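Local coordinates for protein acetylxylan esterase / glucomannan deacetylase (Cellvibrio japonicus, PDB 2W9X) that removes acetyl groups from acetylated glucomannan and, less readily, from acetylated xylan, and so takes part in breaking down plant cell wall polysaccharides, at residues 212-215 against 216-219; 252-255 against 256-259; 267-270 against 271-275. One frame throughout, in Å; residues are numbered along the deposited sequence.

Contact 1: residues 212-215 against 216-219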
# COMPACT_ATOMS: atom_id res chain seq x y z
N ASP B 212 7.01 -3.27 31.21
CA ASP B 212 5.73 -2.73 31.67
C ASP B 212 5.12 -1.72 30.70
O ASP B 212 4.02 -1.20 30.93
CB ASP B 212 5.89 -2.10 33.08
CG ASP B 212 6.88 -0.91 33.11
OD1 ASP B 212 7.96 -0.94 32.45
OD2 ASP B 212 6.57 0.07 33.84
N LYS B 213 5.85 -1.47 29.60
CA LYS B 213 5.52 -0.43 28.64
C LYS B 213 5.72 -0.88 27.19
O LYS B 213 6.30 -1.93 26.92
CB LYS B 213 6.42 0.80 28.88
CG LYS B 213 6.17 1.53 30.17
CD LYS B 213 7.17 2.64 30.38
CE LYS B 213 6.89 3.35 31.70
NZ LYS B 213 7.98 4.30 32.02
N SER B 214 5.22 -0.03 26.28
CA SER B 214 5.47 -0.09 24.84
C SER B 214 5.18 1.32 24.31
O SER B 214 4.72 2.19 25.06
CB SER B 214 4.53 -1.10 24.17
OG SER B 214 3.19 -0.66 24.29
N LEU B 215 5.42 1.56 23.03
CA LEU B 215 5.03 2.84 22.43
C LEU B 215 3.52 3.05 22.57
O LEU B 215 3.07 4.15 22.88
CB LEU B 215 5.45 2.92 20.95
CG LEU B 215 5.59 4.30 20.30
CD1 LEU B 215 4.26 4.98 19.97
CD2 LEU B 215 6.46 5.24 21.18
N LEU B 216 2.77 1.98 22.33
CA LEU B 216 1.31 1.98 22.40
C LEU B 216 0.75 2.46 23.77
O LEU B 216 -0.26 3.15 23.80
CB LEU B 216 0.75 0.59 22.01
CG LEU B 216 0.55 0.33 20.50
CD1 LEU B 216 1.44 1.09 19.63
CD2 LEU B 216 0.54 -1.14 20.12
N SER B 217 1.43 2.13 24.86
CA SER B 217 0.96 2.52 26.20
C SER B 217 1.31 3.98 26.51
O SER B 217 0.63 4.62 27.30
CB SER B 217 1.50 1.58 27.29
OG SER B 217 2.90 1.74 27.43
N LEU B 218 2.35 4.49 25.86
CA LEU B 218 2.76 5.88 26.01
C LEU B 218 1.91 6.78 25.14
O LEU B 218 1.68 7.94 25.47
CB LEU B 218 4.22 6.05 25.58
CG LEU B 218 5.29 5.32 26.41
CD1 LEU B 218 6.57 5.28 25.61
CD2 LEU B 218 5.50 6.02 27.73
N TYR B 219 1.45 6.21 24.02
CA TYR B 219 0.80 6.96 22.95
C TYR B 219 -0.41 7.81 23.36
O TYR B 219 -0.59 8.88 22.81
CB TYR B 219 0.46 6.04 21.77
CG TYR B 219 -0.15 6.83 20.63
CD1 TYR B 219 0.67 7.48 19.68
CD2 TYR B 219 -1.53 6.97 20.52
CE1 TYR B 219 0.12 8.24 18.66
CE2 TYR B 219 -2.09 7.73 19.50
CZ TYR B 219 -1.26 8.36 18.58
OH TYR B 219 -1.85 9.10 17.58

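Contact 2: residues 252-255 against 256-259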
# COMPACT_ATOMS: atom_id res chain seq x y z
N ALA B 252 17.06 -11.29 20.23
CA ALA B 252 16.51 -12.54 20.71
C ALA B 252 15.81 -12.32 22.05
O ALA B 252 16.18 -11.44 22.82
CB ALA B 252 17.65 -13.55 20.89
N LEU B 253 14.79 -13.14 22.31
CA LEU B 253 14.11 -13.12 23.60
C LEU B 253 15.04 -13.58 24.74
O LEU B 253 15.77 -14.54 24.60
CB LEU B 253 12.85 -14.00 23.55
CG LEU B 253 11.69 -13.49 22.69
CD1 LEU B 253 10.82 -14.67 22.20
CD2 LEU B 253 10.86 -12.46 23.45
N ASN B 254 15.00 -12.85 25.85
CA ASN B 254 15.61 -13.33 27.09
C ASN B 254 14.67 -14.27 27.81
O ASN B 254 13.48 -14.32 27.49
CB ASN B 254 15.98 -12.13 27.95
CG ASN B 254 17.00 -11.25 27.27
OD1 ASN B 254 18.19 -11.56 27.27
ND2 ASN B 254 16.53 -10.17 26.63
N ASP B 255 15.21 -15.02 28.79
CA ASP B 255 14.45 -16.01 29.54
C ASP B 255 13.34 -15.39 30.38
O ASP B 255 12.30 -16.01 30.57
CB ASP B 255 15.39 -16.79 30.48
CG ASP B 255 16.35 -17.72 29.73
OD1 ASP B 255 16.00 -18.20 28.62
OD2 ASP B 255 17.46 -17.98 30.27
N ASN B 256 13.55 -14.17 30.88
CA ASN B 256 12.60 -13.55 31.80
C ASN B 256 11.44 -12.78 31.14
O ASN B 256 10.62 -12.18 31.83
CB ASN B 256 13.33 -12.67 32.82
CG ASN B 256 14.03 -11.47 32.19
OD1 ASN B 256 14.05 -11.31 30.98
ND2 ASN B 256 14.60 -10.62 33.03
N GLU B 257 11.36 -12.81 29.81
CA GLU B 257 10.34 -12.07 29.06
C GLU B 257 9.05 -12.87 28.94
O GLU B 257 9.06 -14.09 29.04
CB GLU B 257 10.88 -11.71 27.68
CG GLU B 257 12.11 -10.80 27.71
CD GLU B 257 12.43 -10.19 26.36
OE1 GLU B 257 13.53 -10.45 25.82
OE2 GLU B 257 11.60 -9.42 25.83
N ARG B 258 7.93 -12.17 28.71
CA ARG B 258 6.62 -12.83 28.80
C ARG B 258 6.30 -13.72 27.60
O ARG B 258 5.55 -14.68 27.73
CB ARG B 258 5.50 -11.82 29.07
CG ARG B 258 5.30 -10.77 27.99
CD ARG B 258 4.22 -9.80 28.43
NE ARG B 258 3.84 -8.88 27.37
CZ ARG B 258 2.78 -9.03 26.58
NH1 ARG B 258 2.51 -8.11 25.65
NH2 ARG B 258 1.96 -10.08 26.73
N TRP B 259 6.90 -13.42 26.45
CA TRP B 259 6.82 -14.31 25.28
C TRP B 259 7.86 -15.40 25.43
O TRP B 259 9.05 -15.10 25.61
CB TRP B 259 7.06 -13.52 24.00
CG TRP B 259 6.36 -12.20 23.99
CD1 TRP B 259 5.09 -11.94 23.53
CD2 TRP B 259 6.87 -10.95 24.48
NE1 TRP B 259 4.79 -10.62 23.70
CE2 TRP B 259 5.85 -9.98 24.28
CE3 TRP B 259 8.08 -10.55 25.09
CZ2 TRP B 259 6.01 -8.65 24.66
CZ3 TRP B 259 8.24 -9.22 25.45
CH2 TRP B 259 7.21 -8.28 25.22

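Contact 3: residues 267-270 against 271-275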
# COMPACT_ATOMS: atom_id res chain seq x y z
N ALA B 267 2.74 -13.30 17.09
CA ALA B 267 1.29 -13.29 17.27
C ALA B 267 0.85 -12.04 18.05
O ALA B 267 -0.08 -11.33 17.65
CB ALA B 267 0.84 -14.57 17.97
N ASP B 268 1.54 -11.77 19.14
CA ASP B 268 1.19 -10.65 20.02
C ASP B 268 1.47 -9.30 19.35
O ASP B 268 0.67 -8.37 19.48
CB ASP B 268 1.96 -10.79 21.34
CG ASP B 268 1.46 -9.84 22.42
OD1 ASP B 268 0.24 -9.59 22.49
OD2 ASP B 268 2.29 -9.36 23.22
N TYR B 269 2.59 -9.20 18.63
CA TYR B 269 2.91 -8.02 17.84
C TYR B 269 1.82 -7.76 16.80
O TYR B 269 1.34 -6.64 16.67
CB TYR B 269 4.28 -8.19 17.13
CG TYR B 269 4.66 -7.09 16.15
CD1 TYR B 269 5.42 -5.98 16.56
CD2 TYR B 269 4.31 -7.17 14.80
CE1 TYR B 269 5.80 -4.97 15.66
CE2 TYR B 269 4.67 -6.17 13.90
CZ TYR B 269 5.42 -5.08 14.34
OH TYR B 269 5.76 -4.11 13.45
N VAL B 270 1.44 -8.80 16.06
CA VAL B 270 0.48 -8.61 14.97
C VAL B 270 -0.88 -8.14 15.52
O VAL B 270 -1.46 -7.17 15.00
CB VAL B 270 0.36 -9.85 14.01
CG1 VAL B 270 -0.83 -9.70 13.06
CG2 VAL B 270 1.64 -10.06 13.19
N ALA B 271 -1.37 -8.80 16.57
CA ALA B 271 -2.69 -8.50 17.15
C ALA B 271 -2.76 -7.06 17.66
O ALA B 271 -3.74 -6.36 17.41
CB ALA B 271 -3.03 -9.49 18.28
N ASN B 272 -1.74 -6.62 18.38
CA ASN B 272 -1.73 -5.28 18.92
C ASN B 272 -1.55 -4.17 17.90
O ASN B 272 -2.14 -3.10 18.03
CB ASN B 272 -0.70 -5.17 20.03
CG ASN B 272 -1.25 -5.66 21.32
OD1 ASN B 272 -1.94 -4.92 22.02
ND2 ASN B 272 -1.02 -6.94 21.63
N TYR B 273 -0.73 -4.43 16.89
CA TYR B 273 -0.56 -3.47 15.80
C TYR B 273 -1.90 -3.30 15.08
O TYR B 273 -2.32 -2.17 14.82
CB TYR B 273 0.52 -3.95 14.83
CG TYR B 273 1.24 -2.86 14.06
CD1 TYR B 273 2.54 -3.07 13.59
CD2 TYR B 273 0.62 -1.63 13.78
CE1 TYR B 273 3.21 -2.09 12.86
CE2 TYR B 273 1.30 -0.63 13.06
CZ TYR B 273 2.59 -0.87 12.61
OH TYR B 273 3.26 0.09 11.90
N VAL B 274 -2.57 -4.41 14.77
CA VAL B 274 -3.89 -4.35 14.12
C VAL B 274 -4.86 -3.58 15.01
O VAL B 274 -5.58 -2.68 14.54
CB VAL B 274 -4.45 -5.76 13.75
CG1 VAL B 274 -5.92 -5.69 13.29
CG2 VAL B 274 -3.58 -6.41 12.66
N LYS B 275 -4.85 -3.91 16.31
CA LYS B 275 -5.74 -3.26 17.28
C LYS B 275 -5.52 -1.74 17.29
O LYS B 275 -6.48 -0.96 17.29
CB LYS B 275 -5.49 -3.83 18.68
CG LYS B 275 -6.56 -3.54 19.73
CD LYS B 275 -5.94 -3.61 21.12
CE LYS B 275 -6.98 -3.69 22.21
NZ LYS B 275 -6.29 -3.71 23.53

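Contact 1: residues 212-215 against 216-219
Leu216, the second residue of the short helix 215-218, brings its CB to 3.6 Å from OG of Ser214, the N-cap residue just before that helix. Ser217 comes next and meets the cap twice. Its backbone N gives a weak capping bond, 3.3 Å long, to Ser214 OG, which stands between its own backbone N and carbonyl carbon (chi1 65°). In addition, the hydroxyl of Ser217 donates from OG to Ser214 O at 3.0 Å, meeting that oxygen with a C=O...donor angle of 126° and a tilt out of the carbonyl plane. Each serine hydroxyl thus serves the main chain of the other, and together they close the first turn. Leu218 sends its CB-CG branch back over the cap, with CG 3.5 Å from Ser214 O, while its CD1 lies 4.4 Å from CD2 of Leu215. The N of Leu218 makes weak bonds to the carbonyl oxygens of Ser214 and Leu215. At Tyr219 the N reaches Leu215 O, again weakly, and CB lies 4.3 Å from Leu215 CD1; the ring leads away, its OH hydrogen-bonded to Glu146. In the esterase domain this turn touches two elements of the fold: Leu215 and Tyr219 rest on Ile148 of strand 144-149, whereas Leu216 and Tyr219 pack on Phe276 of helix 262-283.

Contact 2: residues 252-255 against 256-259
Between Leu253 and Glu257, in the loop that joins helix 246-249 to helix 262-283, the chain reverses through a type I beta turn, Asn254 to Glu257, whose closing bond from Glu257 N to Asn254 O is long and weak at 3.5 Å. The side chain of the last residue adds further bonds to the first by folding back to it. The chain of Glu257 is extended beyond CG, and with CG anti to the carbonyl carbon (chi1 -62°) it runs back across the mouth of the turn and delivers OE1 to Asn254. There OE1 accepts two hydrogen bonds. The backbone N of Asn254 approaches on the anti side at 2.8 Å, somewhat out of the carboxylate plane but almost straight, with an N-H...acceptor angle of 173°. ND2 of the same residue, 3.1 Å from OE1, comes from above the carboxylate plane and on the opposite face from the backbone N, along a more bent path. The oxygen is therefore gripped from both sides, which should limit rotation of the carboxylate. The other oxygen, OE2, forms a salt bridge with Arg204, and Asn254 ND2 is also bonded to Asn207, so both polar groups tie the turn to the loop that follows strand 191-196. The positive charge of Arg204 would probably favour the ionised carboxylate. Trp259 lies farther along, with Arg258 CG over one face of its indole and NE1 bonded to Asp268 of helix 262-283. Leu253 and Trp259 cross at about a right angle, and these residues flanking the turn meet where Leu253 CD2 lies 3.8 Å from Trp259 CE3.

Contact 3: residues 267-270 against 271-275
Tyr269 and Tyr273, one helical turn apart on helix 262-283, point the same way and lie side by side, yet their rings are turned almost perpendicular, at 88°. They exemplify the i to i+4 pairing of side chains along an alpha helix, here one of the esterase domain. The pair is an offset edge-to-face stack with centroids 5.6 Å apart, in which Tyr273 presents its edge to the face of Tyr269. The CD1 corner of Tyr273 does the touching, 3.6 Å from CZ of Tyr269, and the neighbouring CE1 lies 3.3 Å from Tyr269 OH, which sits near the plane of the Tyr273 ring. Both side chains leave the helix with CG anti to the backbone N, which sends the two rings off in a common direction. Phe249 adds a second edge-to-face neighbour to Tyr269, and Ile202 touches both tyrosines.

Elsewhere on the helix surface, Asp268 and Asn272 cross obliquely, their carboxylate and amide planes nearly perpendicular. ND2 of Asn272 lies 3.1 Å from Asp268 OD1 at an angle too poor for a hydrogen bond and donates to Asp268 O, also at 3.1 Å, along a nearly straight line (168°) and within its own amide plane. Because Asn272 N also bonds to Asp268 O, that carbonyl takes two donors, arriving from opposite faces of its plane. A third surface carries Val270 and Val274: CG1 of the first lies 4.3 Å from CG2 of the second, and both reach Gln311 of helix 300-314. The polar tips of Tyr269 and Asp268 have partners beyond the helix, Leu244 O for Tyr269 OH, Arg258 and Trp259 for Asp268 OD2, so the hydroxyl of a buried tyrosine and a carboxylate oxygen are both satisfied there.

In the fold
All three contacts belong to the SGNH-type (GDSL-like) esterase domain, and they follow one another along the chain. Contacts 2 and 3, with centres 18 Å apart, are joined through Asp268 OD2, by a salt bridge to Arg258 NH1 (2.7 Å) and a probable hydrogen bond from Trp259 NE1 (2.8 Å). Contact 1 meets contact 3 by packing alone, Leu216 CD2 lying 3.9 Å from Asn272 O, and it does not touch contact 2. The side chain of Leu215 in contact 1 is about 8 Å from both Asn247 and Gly199, probable transition-state stabilisers; from the side chain of Asn247, that of Tyr269 in contact 3 is also about 8 Å away, and that of Glu257 in contact 2 about 10 Å.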